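Local coordinates for protein polyketide cyclase / dehydrase and lipid transport (PDB 3P51) that is of unknown function but probably binds a hydrophobic ligand in the cavity of a helix-grip fold, as related proteins do, at residues I8-P13 and A138-E143; I21-D26 and G44-G49; P80-S85 and T119-Y124; G86-Y91 and G112-A117; T106-S111 and S131-L136. All coordinates share one frame; numbering follows the deposited sequence.

Interaction 1: residues I8-P13 and A138-E143; sequences IVVDAP and AEFTSE
Val10 and Ala12 meet Phe140 where the first strand of this Bet v 1-like, helix-grip fold ends and the long C-terminal helix gives way to the tail. The apolar part is a small cluster. CG1 of Val10 comes to 3.2 Å from CB of Phe140, and it is carried there by a first torsion that sets it opposite the backbone N (chi1 172°). CB of Ala12 lies 3.6 Å from CD1 of Phe140, approaching the ring obliquely. The helix has ended by Phe140, and the phenyl ring turns back under the aliphatic chain of Glu139, whose CG stands over the ring centre. Small, compact side chains suit the strand end and the turn after it because the base of a buried phenylalanine must fit against them; Arg16 and Arg20 of helix 14-21 also touch Phe140.

The polar part is looser. Asp11 is the centre of an inverse gamma turn, closed by the bond from Ala12 N to Val10 O at 2.8 Å. Asp11 N gives a weak, bent hydrogen bond to Phe140 O, 3.5 Å away. The carboxylate divides its oxygens: OD1 forms a salt bridge with Arg145, while OD2 accepts a weak bond from a poorly ordered residue, Ser142, whose OG stands 2.9 Å from Asp11 OD2.

Interaction 2: residues I21-D26 and G44-G49; sequences IRNFHD and GGYSVG
Two type I beta turns dock against each other here, Asn23 to Asp26 following the first helix and Gly44 to Ser47 in the loop between strands 37-40 and 51-54 of the helix-grip fold. One backbone bond joins them: Phe24 N donates to a lone pair of Gly45 O at 2.9 Å, with an N-H...O angle of 158°. An Asx turn encloses Phe24: Asn23 OD1 accepts from His25 N at 2.7 Å, in the carbonyl plane. Asparagine suits this place because its short amide can fold back on its own backbone. With Asn23 CG opposite the backbone N (chi1 -170°), the same OD1 is brought to 3.2 Å from CA of Gly45, where a beta carbon would run into it, so a residue without a side chain fits the spot. His25 lies obliquely against the peptide between Gly44 and Gly45, its ND1 3.5 Å from Gly45 N, while its NE2 is bonded to Arg51 O.

Tyr46 reaches over the first turn. Its ring meets Arg22 O edge-on, an oxygen that is also bonded to Tyr65 OH, and its hydroxyl lies over a face of the Arg22 guanidinium, the tyrosine ring and guanidinium planes only 5° apart. Asn23 ND2 and Tyr46 OH share a water: it sits 2.9 Å from Tyr46 OH and makes a weak bond with Asn23 ND2.

Interaction 3: residues P80-S85 and T119-Y124; sequences PSPVSS and TEAVEY
One face of the Tyr124 ring carries Pro82, whose CD stands 3.8 Å from the ring centroid and 17° off its normal, a CH-pi contact displaced toward the CG side of the ring. The proline CG continues along the same flank, 3.8 Å from Tyr124 CB. Val83 approaches the ring obliquely with CG2, 4.1 Å from Tyr124 CE2, and at the far end Pro80 CG touches Tyr124 OH at 3.7 Å. With CG opposite the backbone N (chi1 177°), the tyrosine extends from the helix toward the loop and can meet all three residues. The compact, rigid proline ring is well matched to an aromatic face, and the cis peptide before Pro82 lies within a tight turn closed by the bond from Val83 N to Pro80 O.

Three residues earlier, CB of Ala121 fits against Val83 CG1 at 3.7 Å; a small residue allows the loop to come this near the helix. Glu120 runs its extended chain alongside Pro82, so that OE1 lies 3.8 Å from Pro82 CB. Were a serine to stand in for Tyr124, Pro82 CD would probably lose its aromatic face and a gap would open beside Pro80 and Val83. Phe58 also touches Pro80, Val83 and Tyr124. The contact thus joins the loop between strands 71-78 and 88-100 to the start of the long C-terminal helix characteristic of the Bet v 1-like helix-grip fold.

Interaction 4: residues G86-Y91 and G112-A117; sequences GEIYNY and GSWESA
Tyr89 and Glu115 form an antiparallel hydrogen-bonded pair: Tyr89 N gives to Glu115 O at 3.0 Å, and Glu115 N returns to Tyr89 O at 2.9 Å, nearly straight at 172°. Water links other groups. One molecule accepts from Asn90 ND2 and donates to Glu115 OE2; another joins Glu87 O to Ala117 N. Two acceptors, Asn90 O and Ser113 O, face each other at 3.3 Å, and Tyr91 CA-H leans on Ser113 O instead. These segments belong to the beta hairpin of strands 88-100 and 105-116 in the curved antiparallel sheet of the helix-grip fold.

On the face that carries Tyr89 and Glu115, Glu115 CB sits over the Tyr89 ring in a CH-pi contact, 3.4 Å from its centroid and 17° off the ring normal. On the side toward the long helix, Ile88 CG2 packs on Trp114 CD1 at 3.5 Å. Tyr91 and Trp114 run side by side with planes 14° apart but barely overlap. Tyr91 OH bonds Tyr129 of the helix, passing Gly112 CA at 3.7 Å, where a beta carbon would clash.

Interaction 5: residues T106-S111 and S131-L136; sequences TFVEWS and SLLADL
Strand 106-111 and helix 131-136 run nearly antiparallel, at 162°, with their axes 10.1 Å apart, so only side chains bridge them. Val108 and Trp110, alternate residues of the strand, project to the helix. CG1 of Val108 meets Leu133 CD2 at 3.7 Å, the two side chains lying antiparallel alongside one another, and Leu136 CD2 lies beyond, 4.2 Å from Val108 CG1. This is the packing that defines the helix-grip fold, the long C-terminal helix lying against the concave face of the sheet; branched aliphatic residues suit such a wholly buried place.

Trp110 spans two leucines. Leu133 CD2 comes in the plane of the indole at its edge, 3.8 Å from CE3, and Leu132 CD1 approaches CH2 obliquely at 3.5 Å. The indole also meets the Tyr129 ring, and its NE1 is bonded to Tyr74 OH. Replacing Trp110 by a valine is likely to open a gap beside Leu132 and leave the Tyr74 hydroxyl without its indole mate. On the helix, Leu132 CB adds a contact with Trp110 CZ3 at 3.7 Å.

How the interactions relate
Interaction 5 is the buried core, made wholly of apolar contacts between its segments, whereas the other four are partly buried and sit nearer the surface or the ends of the fold. Helix 120-139 serves interactions 3, 5 and 1 in turn, from its start to its end, and strand 105-116 serves 4 and 5. Interactions 1 and 5 touch through Val10 and Thr106 on neighbouring strands; 3 and 4 meet where Ala121 packs on Trp114. Interaction 2, joining loops by backbone and water, shares no helix or strand with the others, yet touches interaction 5 through Ile21 on Leu136. Polar bonds gather in interactions 1, 2 and 4, while 3 relies on proline and tyrosine packing.

Interaction 1: residues I8-P13 and A138-E143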
# COMPACT_ATOMS: atom_id res chain seq x y z
N ILE A 8 -2.97 -17.39 -9.34
CA ILE A 8 -3.35 -18.79 -9.19
C ILE A 8 -3.36 -19.14 -7.70
O ILE A 8 -2.76 -18.44 -6.88
CB ILE A 8 -2.33 -19.72 -9.83
CG1 ILE A 8 -0.96 -19.49 -9.21
CG2 ILE A 8 -2.29 -19.53 -11.34
CD1 ILE A 8 0.08 -20.50 -9.63
N VAL A 9 -4.03 -20.24 -7.37
CA VAL A 9 -3.94 -20.84 -6.04
C VAL A 9 -3.09 -22.11 -6.10
O VAL A 9 -3.28 -22.96 -6.96
CB VAL A 9 -5.32 -21.17 -5.47
CG1 VAL A 9 -5.19 -21.99 -4.17
CG2 VAL A 9 -6.07 -19.87 -5.22
N VAL A 10 -2.13 -22.21 -5.18
CA VAL A 10 -1.17 -23.31 -5.16
C VAL A 10 -1.41 -24.16 -3.91
O VAL A 10 -1.47 -23.63 -2.80
CB VAL A 10 0.27 -22.74 -5.12
CG1 VAL A 10 1.28 -23.82 -4.89
CG2 VAL A 10 0.60 -21.98 -6.40
N ASP A 11 -1.54 -25.48 -4.09
CA ASP A 11 -1.84 -26.37 -2.96
C ASP A 11 -0.60 -26.70 -2.12
O ASP A 11 -0.12 -27.84 -2.12
CB ASP A 11 -2.55 -27.65 -3.41
CG ASP A 11 -3.14 -28.45 -2.23
OD1 ASP A 11 -2.67 -28.26 -1.09
OD2 ASP A 11 -4.07 -29.25 -2.44
N ALA A 12 -0.09 -25.70 -1.42
CA ALA A 12 1.02 -25.87 -0.50
C ALA A 12 1.03 -24.69 0.46
O ALA A 12 0.52 -23.61 0.12
CB ALA A 12 2.32 -25.93 -1.26
N PRO A 13 1.57 -24.89 1.66
CA PRO A 13 1.57 -23.79 2.63
C PRO A 13 2.46 -22.66 2.17
O PRO A 13 3.43 -22.88 1.43
CB PRO A 13 2.09 -24.45 3.92
CG PRO A 13 2.72 -25.72 3.51
CD PRO A 13 2.11 -26.14 2.21
N ALA A 138 2.28 -26.54 -10.95
CA ALA A 138 2.55 -27.94 -11.27
C ALA A 138 3.49 -28.55 -10.25
O ALA A 138 3.42 -29.75 -9.97
CB ALA A 138 3.11 -28.07 -12.68
N GLU A 139 4.38 -27.74 -9.70
CA GLU A 139 5.32 -28.24 -8.70
C GLU A 139 4.64 -28.53 -7.36
O GLU A 139 5.04 -29.44 -6.63
CB GLU A 139 6.49 -27.26 -8.52
CG GLU A 139 7.34 -27.58 -7.31
CD GLU A 139 8.79 -27.16 -7.46
OE1 GLU A 139 9.23 -26.90 -8.60
OE2 GLU A 139 9.48 -27.11 -6.42
N PHE A 140 3.60 -27.77 -7.04
CA PHE A 140 2.88 -27.95 -5.78
C PHE A 140 1.44 -28.38 -6.02
O PHE A 140 0.51 -27.57 -5.92
CB PHE A 140 2.89 -26.64 -4.97
CG PHE A 140 4.25 -26.20 -4.53
CD1 PHE A 140 4.95 -26.93 -3.58
CD2 PHE A 140 4.83 -25.06 -5.05
CE1 PHE A 140 6.21 -26.52 -3.17
CE2 PHE A 140 6.08 -24.65 -4.64
CZ PHE A 140 6.77 -25.38 -3.70
N THR A 141 1.25 -29.66 -6.32
CA THR A 141 -0.08 -30.16 -6.64
C THR A 141 -0.84 -30.60 -5.38
O THR A 141 -0.24 -30.85 -4.34
CB THR A 141 -0.01 -31.32 -7.65
OG1 THR A 141 0.77 -30.92 -8.78
CG2 THR A 141 -1.41 -31.70 -8.12
N SER A 142 -2.16 -30.70 -5.50
CA SER A 142 -3.00 -31.16 -4.41
C SER A 142 -2.63 -32.58 -3.98
O SER A 142 -3.07 -33.07 -2.94
CB SER A 142 -4.48 -31.10 -4.81
OG SER A 142 -5.32 -31.53 -3.76
N GLU A 143 -1.81 -33.24 -4.80
CA GLU A 143 -1.35 -34.59 -4.52
C GLU A 143 0.16 -34.63 -4.27
O GLU A 143 0.66 -35.53 -3.60
CB GLU A 143 -1.74 -35.54 -5.66
CG GLU A 143 -1.49 -34.99 -7.06
CD GLU A 143 -0.26 -35.60 -7.71
OE1 GLU A 143 0.16 -35.09 -8.78
OE2 GLU A 143 0.28 -36.58 -7.17

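Interaction 2: residues I21-D26 and G44-G49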
# COMPACT_ATOMS: atom_id res chain seq x y z
N ILE A 21 10.51 -19.70 -4.03
CA ILE A 21 10.61 -18.60 -5.01
C ILE A 21 11.35 -17.36 -4.50
O ILE A 21 11.53 -16.41 -5.24
CB ILE A 21 9.22 -18.13 -5.46
CG1 ILE A 21 8.45 -17.51 -4.29
CG2 ILE A 21 8.44 -19.29 -6.07
CD1 ILE A 21 7.40 -16.51 -4.71
N ARG A 22 11.77 -17.37 -3.24
CA ARG A 22 12.20 -16.14 -2.57
C ARG A 22 13.56 -15.60 -3.03
O ARG A 22 13.94 -14.49 -2.66
CB ARG A 22 12.20 -16.33 -1.04
CG ARG A 22 13.36 -17.14 -0.49
CD ARG A 22 13.23 -17.32 1.04
NE ARG A 22 14.24 -18.23 1.57
CZ ARG A 22 15.30 -17.86 2.28
NH1 ARG A 22 15.51 -16.57 2.55
NH2 ARG A 22 16.16 -18.77 2.72
N ASN A 23 14.28 -16.37 -3.83
CA ASN A 23 15.63 -15.99 -4.24
C ASN A 23 15.65 -15.43 -5.66
O ASN A 23 15.41 -16.15 -6.62
CB ASN A 23 16.58 -17.18 -4.10
CG ASN A 23 18.03 -16.79 -4.27
OD1 ASN A 23 18.38 -16.04 -5.18
ND2 ASN A 23 18.89 -17.28 -3.39
N PHE A 24 15.93 -14.14 -5.79
CA PHE A 24 15.92 -13.46 -7.09
C PHE A 24 16.87 -14.13 -8.09
O PHE A 24 16.66 -14.05 -9.29
CB PHE A 24 16.25 -11.97 -6.88
CG PHE A 24 16.26 -11.14 -8.13
CD1 PHE A 24 15.07 -10.69 -8.70
CD2 PHE A 24 17.46 -10.74 -8.71
CE1 PHE A 24 15.08 -9.89 -9.85
CE2 PHE A 24 17.48 -9.94 -9.86
CZ PHE A 24 16.28 -9.51 -10.43
N HIS A 25 17.90 -14.82 -7.59
CA HIS A 25 18.84 -15.49 -8.50
C HIS A 25 18.58 -16.99 -8.69
O HIS A 25 19.33 -17.65 -9.41
CB HIS A 25 20.29 -15.29 -8.04
CG HIS A 25 20.78 -13.88 -8.19
ND1 HIS A 25 21.55 -13.26 -7.23
CD2 HIS A 25 20.63 -12.98 -9.19
CE1 HIS A 25 21.84 -12.04 -7.62
NE2 HIS A 25 21.29 -11.84 -8.81
N ASP A 26 17.54 -17.52 -8.06
CA ASP A 26 17.12 -18.91 -8.30
C ASP A 26 15.75 -18.97 -8.97
O ASP A 26 14.72 -18.81 -8.31
CB ASP A 26 17.11 -19.72 -6.99
CG ASP A 26 16.70 -21.17 -7.21
OD1 ASP A 26 16.58 -21.60 -8.38
OD2 ASP A 26 16.49 -21.90 -6.22
N GLY A 44 23.38 -10.39 -3.60
CA GLY A 44 22.83 -11.73 -3.69
C GLY A 44 21.35 -11.75 -4.02
O GLY A 44 20.77 -10.73 -4.41
N GLY A 45 20.72 -12.91 -3.83
CA GLY A 45 19.33 -13.10 -4.19
C GLY A 45 18.28 -12.30 -3.43
O GLY A 45 17.10 -12.32 -3.81
N TYR A 46 18.67 -11.58 -2.38
CA TYR A 46 17.71 -10.77 -1.64
C TYR A 46 18.21 -9.34 -1.52
O TYR A 46 17.70 -8.56 -0.70
CB TYR A 46 17.50 -11.34 -0.22
CG TYR A 46 17.64 -12.84 -0.14
CD1 TYR A 46 16.73 -13.68 -0.76
CD2 TYR A 46 18.70 -13.42 0.56
CE1 TYR A 46 16.86 -15.06 -0.68
CE2 TYR A 46 18.84 -14.80 0.64
CZ TYR A 46 17.91 -15.62 0.01
OH TYR A 46 18.04 -16.99 0.07
N SER A 47 19.19 -9.00 -2.34
CA SER A 47 19.83 -7.69 -2.27
C SER A 47 19.26 -6.74 -3.32
O SER A 47 19.46 -6.91 -4.51
CB SER A 47 21.34 -7.83 -2.48
OG SER A 47 21.97 -6.56 -2.49
N VAL A 48 18.55 -5.71 -2.87
CA VAL A 48 17.99 -4.75 -3.81
C VAL A 48 19.12 -4.09 -4.59
O VAL A 48 20.09 -3.58 -4.01
CB VAL A 48 17.12 -3.71 -3.09
CG1 VAL A 48 16.63 -2.64 -4.05
CG2 VAL A 48 15.93 -4.42 -2.45
N GLY A 49 19.01 -4.12 -5.92
CA GLY A 49 20.07 -3.67 -6.80
C GLY A 49 20.64 -4.83 -7.57
O GLY A 49 21.31 -4.65 -8.59
O HOH W 1 17.22 -19.42 -1.33

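Interaction 3: residues P80-S85 and T119-Y124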
# COMPACT_ATOMS: atom_id res chain seq x y z
N PRO A 80 13.43 -9.29 -25.17
CA PRO A 80 13.17 -9.51 -26.60
C PRO A 80 11.91 -8.76 -27.01
O PRO A 80 11.07 -8.47 -26.16
CB PRO A 80 12.93 -11.02 -26.68
CG PRO A 80 12.34 -11.37 -25.32
CD PRO A 80 13.02 -10.44 -24.34
N SER A 81 11.80 -8.42 -28.29
CA SER A 81 10.56 -7.84 -28.82
C SER A 81 9.44 -8.83 -28.47
O SER A 81 9.64 -10.04 -28.54
CB SER A 81 10.69 -7.61 -30.33
OG SER A 81 9.66 -6.76 -30.83
N PRO A 82 8.26 -8.32 -28.07
CA PRO A 82 7.85 -6.91 -28.07
C PRO A 82 8.08 -6.18 -26.74
O PRO A 82 7.44 -5.15 -26.51
CB PRO A 82 6.35 -7.03 -28.32
CG PRO A 82 5.98 -8.24 -27.51
CD PRO A 82 7.16 -9.19 -27.63
N VAL A 83 8.95 -6.70 -25.87
CA VAL A 83 9.29 -5.97 -24.64
C VAL A 83 10.74 -5.48 -24.61
O VAL A 83 11.34 -5.40 -23.54
CB VAL A 83 9.00 -6.81 -23.37
CG1 VAL A 83 7.49 -6.94 -23.13
CG2 VAL A 83 9.67 -8.17 -23.47
N SER A 84 11.29 -5.13 -25.77
CA SER A 84 12.63 -4.57 -25.83
C SER A 84 12.61 -3.13 -25.33
O SER A 84 11.55 -2.50 -25.29
CB SER A 84 13.18 -4.61 -27.26
OG SER A 84 12.61 -3.57 -28.04
N SER A 85 13.78 -2.59 -24.99
CA SER A 85 13.85 -1.24 -24.44
C SER A 85 13.57 -0.18 -25.49
O SER A 85 13.39 0.99 -25.17
CB SER A 85 15.19 -0.99 -23.74
OG SER A 85 16.29 -1.36 -24.55
N THR A 119 -0.17 -1.57 -27.17
CA THR A 119 -0.51 -2.62 -26.22
C THR A 119 0.00 -3.97 -26.71
O THR A 119 -0.38 -5.01 -26.19
CB THR A 119 -2.03 -2.72 -26.01
OG1 THR A 119 -2.67 -3.09 -27.24
CG2 THR A 119 -2.59 -1.38 -25.54
N GLU A 120 0.88 -3.94 -27.71
CA GLU A 120 1.37 -5.16 -28.34
C GLU A 120 1.94 -6.15 -27.32
O GLU A 120 1.84 -7.36 -27.49
CB GLU A 120 2.42 -4.81 -29.40
CG GLU A 120 2.97 -6.02 -30.15
CD GLU A 120 4.08 -5.65 -31.13
OE1 GLU A 120 4.68 -6.57 -31.73
OE2 GLU A 120 4.34 -4.44 -31.31
N ALA A 121 2.54 -5.63 -26.26
CA ALA A 121 3.17 -6.51 -25.28
C ALA A 121 2.20 -7.17 -24.31
O ALA A 121 2.62 -8.01 -23.50
CB ALA A 121 4.24 -5.75 -24.50
N VAL A 122 0.93 -6.79 -24.35
CA VAL A 122 -0.02 -7.27 -23.34
C VAL A 122 -0.25 -8.77 -23.48
O VAL A 122 -0.09 -9.52 -22.52
CB VAL A 122 -1.38 -6.53 -23.39
CG1 VAL A 122 -2.47 -7.32 -22.67
CG2 VAL A 122 -1.26 -5.13 -22.80
N GLU A 123 -0.62 -9.22 -24.67
CA GLU A 123 -0.82 -10.64 -24.88
C GLU A 123 0.46 -11.40 -24.54
O GLU A 123 0.42 -12.45 -23.89
CB GLU A 123 -1.25 -10.94 -26.32
CG GLU A 123 -1.23 -12.44 -26.63
CD GLU A 123 -1.91 -12.80 -27.94
OE1 GLU A 123 -1.66 -12.11 -28.96
OE2 GLU A 123 -2.69 -13.79 -27.95
N TYR A 124 1.60 -10.87 -24.98
CA TYR A 124 2.88 -11.55 -24.80
C TYR A 124 3.23 -11.78 -23.32
O TYR A 124 3.65 -12.88 -22.94
CB TYR A 124 4.01 -10.81 -25.55
CG TYR A 124 5.38 -11.42 -25.35
CD1 TYR A 124 5.88 -12.38 -26.23
CD2 TYR A 124 6.19 -11.05 -24.27
CE1 TYR A 124 7.13 -12.94 -26.05
CE2 TYR A 124 7.44 -11.60 -24.09
CZ TYR A 124 7.91 -12.55 -24.97
OH TYR A 124 9.15 -13.10 -24.78

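Interaction 4: residues G86-Y91 and G112-A117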
# COMPACT_ATOMS: atom_id res chain seq x y z
N GLY A 86 13.53 -0.61 -26.76
CA GLY A 86 13.20 0.29 -27.85
C GLY A 86 11.70 0.46 -27.99
O GLY A 86 11.24 1.43 -28.57
N GLU A 87 10.93 -0.48 -27.45
CA GLU A 87 9.48 -0.38 -27.60
C GLU A 87 8.68 -0.13 -26.31
O GLU A 87 7.56 0.38 -26.37
CB GLU A 87 8.92 -1.58 -28.38
CG GLU A 87 9.36 -2.92 -27.86
CD GLU A 87 9.59 -3.92 -28.98
OE1 GLU A 87 8.95 -3.80 -30.05
OE2 GLU A 87 10.42 -4.84 -28.79
N ILE A 88 9.26 -0.44 -25.15
CA ILE A 88 8.61 -0.10 -23.88
C ILE A 88 9.60 0.56 -22.92
O ILE A 88 10.81 0.51 -23.12
CB ILE A 88 8.00 -1.34 -23.19
CG1 ILE A 88 9.10 -2.29 -22.69
CG2 ILE A 88 7.05 -2.06 -24.13
CD1 ILE A 88 8.59 -3.40 -21.73
N TYR A 89 9.07 1.20 -21.88
CA TYR A 89 9.91 1.72 -20.80
C TYR A 89 9.23 1.62 -19.44
O TYR A 89 8.01 1.41 -19.36
CB TYR A 89 10.41 3.15 -21.07
CG TYR A 89 9.34 4.22 -21.22
CD1 TYR A 89 9.01 5.05 -20.15
CD2 TYR A 89 8.71 4.44 -22.44
CE1 TYR A 89 8.05 6.06 -20.28
CE2 TYR A 89 7.75 5.44 -22.59
CZ TYR A 89 7.43 6.25 -21.51
OH TYR A 89 6.47 7.23 -21.66
N ASN A 90 10.02 1.73 -18.38
CA ASN A 90 9.51 1.64 -17.02
C ASN A 90 8.72 0.37 -16.76
O ASN A 90 7.66 0.42 -16.14
CB ASN A 90 8.64 2.86 -16.68
CG ASN A 90 9.43 4.16 -16.70
OD1 ASN A 90 10.66 4.15 -16.66
ND2 ASN A 90 8.71 5.28 -16.74
N TYR A 91 9.22 -0.76 -17.24
CA TYR A 91 8.58 -2.03 -16.92
C TYR A 91 8.86 -2.40 -15.47
O TYR A 91 10.02 -2.45 -15.05
CB TYR A 91 9.07 -3.17 -17.82
CG TYR A 91 8.23 -4.41 -17.60
CD1 TYR A 91 7.24 -4.77 -18.51
CD2 TYR A 91 8.40 -5.19 -16.46
CE1 TYR A 91 6.45 -5.88 -18.29
CE2 TYR A 91 7.61 -6.31 -16.23
CZ TYR A 91 6.64 -6.64 -17.15
OH TYR A 91 5.86 -7.74 -16.94
N GLY A 112 2.38 -6.79 -13.86
CA GLY A 112 3.36 -6.16 -14.71
C GLY A 112 2.78 -4.87 -15.21
O GLY A 112 1.59 -4.79 -15.51
N SER A 113 3.60 -3.83 -15.27
CA SER A 113 3.13 -2.59 -15.86
C SER A 113 4.28 -1.88 -16.53
O SER A 113 5.44 -2.00 -16.12
CB SER A 113 2.47 -1.70 -14.79
OG SER A 113 3.40 -1.35 -13.78
N TRP A 114 3.95 -1.14 -17.59
CA TRP A 114 4.96 -0.45 -18.37
C TRP A 114 4.34 0.68 -19.16
O TRP A 114 3.12 0.82 -19.19
CB TRP A 114 5.68 -1.43 -19.30
CG TRP A 114 4.80 -2.09 -20.32
CD1 TRP A 114 4.64 -1.72 -21.61
CD2 TRP A 114 3.99 -3.26 -20.12
NE1 TRP A 114 3.76 -2.57 -22.25
CE2 TRP A 114 3.35 -3.53 -21.35
CE3 TRP A 114 3.74 -4.10 -19.04
CZ2 TRP A 114 2.48 -4.60 -21.52
CZ3 TRP A 114 2.87 -5.17 -19.21
CH2 TRP A 114 2.25 -5.41 -20.44
N GLU A 115 5.19 1.49 -19.78
CA GLU A 115 4.74 2.55 -20.68
C GLU A 115 5.11 2.15 -22.09
O GLU A 115 6.16 1.53 -22.33
CB GLU A 115 5.42 3.89 -20.34
CG GLU A 115 5.25 4.32 -18.87
CD GLU A 115 3.85 4.86 -18.58
OE1 GLU A 115 3.17 5.30 -19.53
OE2 GLU A 115 3.43 4.86 -17.41
N SER A 116 4.25 2.51 -23.03
CA SER A 116 4.44 2.11 -24.42
C SER A 116 3.47 2.86 -25.31
O SER A 116 2.39 3.26 -24.87
CB SER A 116 4.19 0.61 -24.57
OG SER A 116 4.34 0.22 -25.93
N ALA A 117 3.86 3.03 -26.57
CA ALA A 117 2.97 3.61 -27.55
C ALA A 117 1.89 2.60 -27.97
O ALA A 117 0.89 2.98 -28.58
CB ALA A 117 3.75 4.11 -28.77
O HOH W 2 6.14 1.94 -28.02
O HOH W 3 5.44 0.80 -14.63
O HOH W 4 5.80 5.34 -15.75

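Interaction 5: residues T106-S111 and S131-L136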
# COMPACT_ATOMS: atom_id res chain seq x y z
N THR A 106 -1.78 -21.41 -0.84
CA THR A 106 -1.11 -20.16 -1.21
C THR A 106 -1.74 -19.51 -2.43
O THR A 106 -1.94 -20.16 -3.45
CB THR A 106 0.38 -20.40 -1.50
OG1 THR A 106 1.02 -20.93 -0.33
CG2 THR A 106 1.06 -19.10 -1.87
N PHE A 107 -2.05 -18.23 -2.30
CA PHE A 107 -2.46 -17.38 -3.41
C PHE A 107 -1.21 -16.72 -3.96
O PHE A 107 -0.41 -16.19 -3.20
CB PHE A 107 -3.45 -16.32 -2.91
CG PHE A 107 -3.84 -15.30 -3.94
CD1 PHE A 107 -4.80 -15.60 -4.90
CD2 PHE A 107 -3.27 -14.03 -3.94
CE1 PHE A 107 -5.17 -14.65 -5.85
CE2 PHE A 107 -3.64 -13.08 -4.88
CZ PHE A 107 -4.59 -13.39 -5.84
N VAL A 108 -1.02 -16.77 -5.28
CA VAL A 108 0.13 -16.14 -5.92
C VAL A 108 -0.34 -15.13 -6.96
O VAL A 108 -1.07 -15.49 -7.87
CB VAL A 108 1.02 -17.18 -6.63
CG1 VAL A 108 2.31 -16.53 -7.10
CG2 VAL A 108 1.32 -18.36 -5.70
N GLU A 109 0.10 -13.89 -6.85
CA GLU A 109 -0.24 -12.90 -7.86
C GLU A 109 1.01 -12.31 -8.51
O GLU A 109 2.04 -12.14 -7.86
CB GLU A 109 -1.11 -11.77 -7.28
CG GLU A 109 -0.47 -11.06 -6.11
CD GLU A 109 -1.36 -9.98 -5.52
OE1 GLU A 109 -2.39 -9.65 -6.13
OE2 GLU A 109 -1.02 -9.45 -4.43
N TRP A 110 0.92 -12.04 -9.80
CA TRP A 110 2.03 -11.45 -10.54
C TRP A 110 1.48 -10.31 -11.39
O TRP A 110 0.61 -10.54 -12.24
CB TRP A 110 2.69 -12.51 -11.42
CG TRP A 110 4.17 -12.30 -11.62
CD1 TRP A 110 4.83 -11.11 -11.73
CD2 TRP A 110 5.16 -13.32 -11.73
NE1 TRP A 110 6.17 -11.33 -11.92
CE2 TRP A 110 6.40 -12.68 -11.92
CE3 TRP A 110 5.12 -14.72 -11.70
CZ2 TRP A 110 7.60 -13.39 -12.07
CZ3 TRP A 110 6.31 -15.43 -11.84
CH2 TRP A 110 7.53 -14.76 -12.03
N SER A 111 1.97 -9.10 -11.14
CA SER A 111 1.57 -7.92 -11.88
C SER A 111 2.72 -7.40 -12.73
O SER A 111 3.89 -7.52 -12.36
CB SER A 111 1.14 -6.79 -10.93
OG SER A 111 0.32 -7.26 -9.87
N SER A 131 2.62 -18.98 -17.98
CA SER A 131 3.53 -20.12 -18.04
C SER A 131 4.36 -20.25 -16.77
O SER A 131 4.51 -21.34 -16.23
CB SER A 131 4.46 -20.01 -19.25
OG SER A 131 5.51 -20.97 -19.15
N LEU A 132 4.91 -19.14 -16.29
CA LEU A 132 5.70 -19.15 -15.06
C LEU A 132 4.85 -19.63 -13.87
O LEU A 132 5.27 -20.49 -13.09
CB LEU A 132 6.27 -17.76 -14.76
CG LEU A 132 7.19 -17.14 -15.81
CD1 LEU A 132 7.55 -15.71 -15.43
CD2 LEU A 132 8.46 -17.96 -16.01
N LEU A 133 3.65 -19.09 -13.75
CA LEU A 133 2.75 -19.49 -12.67
C LEU A 133 2.34 -20.95 -12.80
O LEU A 133 2.24 -21.67 -11.80
CB LEU A 133 1.52 -18.59 -12.63
CG LEU A 133 1.77 -17.14 -12.21
CD1 LEU A 133 0.52 -16.30 -12.38
CD2 LEU A 133 2.25 -17.08 -10.76
N ALA A 134 2.09 -21.40 -14.03
CA ALA A 134 1.71 -22.79 -14.28
C ALA A 134 2.78 -23.78 -13.83
O ALA A 134 2.47 -24.85 -13.30
CB ALA A 134 1.38 -22.99 -15.76
N ASP A 135 4.05 -23.43 -14.03
CA ASP A 135 5.15 -24.22 -13.48
C ASP A 135 5.08 -24.29 -11.96
O ASP A 135 5.26 -25.34 -11.35
CB ASP A 135 6.51 -23.63 -13.90
CG ASP A 135 6.91 -24.03 -15.31
OD1 ASP A 135 6.26 -24.93 -15.89
OD2 ASP A 135 7.88 -23.45 -15.85
N LEU A 136 4.82 -23.14 -11.34
CA LEU A 136 4.80 -23.06 -9.88
C LEU A 136 3.69 -23.96 -9.33
O LEU A 136 3.90 -24.70 -8.37
CB LEU A 136 4.63 -21.61 -9.42
CG LEU A 136 4.86 -21.34 -7.94
CD1 LEU A 136 6.17 -21.97 -7.49
CD2 LEU A 136 4.88 -19.84 -7.69